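Local coordinates for exopolyphosphatase-related protein (Archaeoglobus fulgidus, PDB 3LLV) that has an N-terminal Rossmann domain expected to bind NAD(P), and may, as a whole protein, bind nucleic acid, at residues I10-E15 with S61-L66. Sequence-based numbering, arbitrary orientation.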
loop_
_atom_site.group_PDB
_atom_site.type_symbol
_atom_site.label_atom_id
_atom_site.label_comp_id
_atom_site.label_asym_id
_atom_site.label_seq_id
_atom_site.Cartn_x
_atom_site.Cartn_y
_atom_site.Cartn_z
ATOM N N ILE A 10 -5.912 2.549 -3.374
ATOM C CA ILE A 10 -5.036 1.712 -4.171
ATOM C C ILE A 10 -4.059 1.005 -3.259
ATOM O O ILE A 10 -3.328 1.640 -2.500
ATOM C CB ILE A 10 -4.294 2.515 -5.249
ATOM C CG1 ILE A 10 -5.309 3.077 -6.246
ATOM C CG2 ILE A 10 -3.257 1.633 -5.971
ATOM C CD1 ILE A 10 -4.693 3.988 -7.244
ATOM N N VAL A 11 -4.073 -0.325 -3.323
ATOM C CA VAL A 11 -3.216 -1.138 -2.451
ATOM C C VAL A 11 -2.110 -1.778 -3.262
ATOM O O VAL A 11 -2.345 -2.678 -4.071
ATOM C CB VAL A 11 -4.020 -2.208 -1.688
ATOM C CG1 VAL A 11 -3.090 -3.088 -0.799
ATOM C CG2 VAL A 11 -5.081 -1.567 -0.845
ATOM N N ILE A 12 -0.883 -1.328 -3.001
ATOM C CA ILE A 12 0.282 -1.815 -3.691
ATOM C C ILE A 12 0.918 -2.846 -2.789
ATOM O O ILE A 12 1.177 -2.578 -1.602
ATOM C CB ILE A 12 1.263 -0.665 -4.028
ATOM C CG1 ILE A 12 0.580 0.332 -4.992
ATOM C CG2 ILE A 12 2.582 -1.219 -4.567
ATOM C CD1 ILE A 12 1.359 1.625 -5.152
ATOM N N GLY A 13 1.160 -4.024 -3.346
ATOM C CA GLY A 13 1.710 -5.153 -2.599
ATOM C C GLY A 13 0.533 -6.047 -2.254
ATOM O O GLY A 13 -0.370 -5.645 -1.502
ATOM N N SER A 14 0.536 -7.241 -2.803
ATOM C CA SER A 14 -0.547 -8.171 -2.535
ATOM C C SER A 14 -0.054 -9.348 -1.706
ATOM O O SER A 14 -0.445 -10.508 -1.922
ATOM C CB SER A 14 -1.234 -8.586 -3.837
ATOM O OG SER A 14 -1.976 -7.489 -4.346
ATOM N N GLU A 15 0.810 -9.028 -0.733
ATOM C CA GLU A 15 1.251 -9.989 0.277
ATOM C C GLU A 15 0.220 -9.953 1.414
ATOM O O GLU A 15 -0.876 -9.430 1.216
ATOM C CB GLU A 15 2.673 -9.700 0.746
ATOM N N SER A 61 4.637 5.305 -15.775
ATOM C CA SER A 61 3.551 5.283 -16.751
ATOM C C SER A 61 2.313 4.567 -16.217
ATOM O O SER A 61 1.191 4.895 -16.619
ATOM C CB SER A 61 3.990 4.634 -18.062
ATOM O OG SER A 61 5.034 5.375 -18.665
ATOM N N PHE A 62 2.510 3.592 -15.324
ATOM C CA PHE A 62 1.360 2.970 -14.676
ATOM C C PHE A 62 0.545 4.007 -13.905
ATOM O O PHE A 62 -0.683 4.090 -14.055
ATOM C CB PHE A 62 1.776 1.820 -13.740
ATOM C CG PHE A 62 0.626 1.282 -12.949
ATOM C CD1 PHE A 62 -0.395 0.529 -13.557
ATOM C CD2 PHE A 62 0.528 1.565 -11.609
ATOM C CE1 PHE A 62 -1.471 0.069 -12.802
ATOM C CE2 PHE A 62 -0.534 1.084 -10.864
ATOM C CZ PHE A 62 -1.542 0.349 -11.468
ATOM N N TYR A 63 1.230 4.827 -13.112
ATOM C CA TYR A 63 0.540 5.870 -12.341
ATOM C C TYR A 63 -0.124 6.903 -13.217
ATOM O O TYR A 63 -1.215 7.380 -12.901
ATOM C CB TYR A 63 1.469 6.527 -11.307
ATOM C CG TYR A 63 1.923 5.506 -10.311
ATOM C CD1 TYR A 63 0.991 4.806 -9.518
ATOM C CD2 TYR A 63 3.265 5.201 -10.173
ATOM C CE1 TYR A 63 1.414 3.828 -8.622
ATOM C CE2 TYR A 63 3.691 4.237 -9.272
ATOM C CZ TYR A 63 2.767 3.551 -8.507
ATOM O OH TYR A 63 3.230 2.572 -7.654
ATOM N N ARG A 64 0.494 7.180 -14.357
ATOM C CA ARG A 64 -0.079 8.100 -15.340
ATOM C C ARG A 64 -1.338 7.550 -16.030
ATOM O O ARG A 64 -2.152 8.339 -16.543
ATOM C CB ARG A 64 0.980 8.506 -16.376
ATOM C CG ARG A 64 2.120 9.292 -15.765
ATOM C CD ARG A 64 3.009 9.943 -16.815
ATOM N NE ARG A 64 4.099 10.681 -16.175
ATOM C CZ ARG A 64 4.006 11.889 -15.634
ATOM N NH1 ARG A 64 2.866 12.578 -15.654
ATOM N NH2 ARG A 64 5.082 12.426 -15.079
ATOM N N SER A 65 -1.512 6.226 -16.025
ATOM C CA SER A 65 -2.702 5.604 -16.602
ATOM C C SER A 65 -3.905 5.603 -15.651
ATOM O O SER A 65 -5.029 5.372 -16.084
ATOM C CB SER A 65 -2.389 4.180 -17.085
ATOM O OG SER A 65 -2.253 3.272 -16.004
ATOM N N LEU A 66 -3.667 5.873 -14.367
ATOM C CA LEU A 66 -4.749 5.887 -13.366
ATOM C C LEU A 66 -5.322 7.282 -13.159
ATOM O O LEU A 66 -4.627 8.286 -13.353
ATOM C CB LEU A 66 -4.245 5.351 -12.027
ATOM C CG LEU A 66 -3.719 3.915 -11.941
ATOM C CD1 LEU A 66 -3.058 3.710 -10.585
ATOM C CD2 LEU A 66 -4.838 2.893 -12.165
#
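I10 of strand 9-12 and L66, just after helix 60-65, approach tip to tip, CD1 of I10 lying 3.7 Å from CD1 of L66; the contact is apolar, and no hydrogen bond crosses between the segments. The CA-CB bond of I10 points toward the 61-66 segment. In the conformer described, its CG1 stands anti to the carbonyl carbon (chi1 -64°) and the chain then runs extended (chi2 174°), which carries CD1 out to the leucine. Three residues before L66, Y63 comes in from the direction opposite to I12. The I12 methyl CD1 lies at the edge of the phenol ring, near its plane and 3.3 Å from Y63 OH, so it meets the rim and not a face. The hydroxyl of this buried tyrosine hydrogen-bonds the carbonyl O of P57, and I87 of helix 81-94 packs on both I12 and Y63.

Within 61-66, F62 CD2 sits 3.8 Å above the plane of the Y63 ring, toward its rim, while L66 CG lies over one face of the F62 ring. F62 O is gripped twice by S65, from S65 N at 3.0 Å and S65 OG at 2.6 Å.

Strand 9-12 is central in the parallel sheet of order 3-2-1-4-5-6, and helix 60-65 links strand 51-54 to strand 73-76, packing on the first strand as in the Rossmann fold of TrkA-N (RCK) domains.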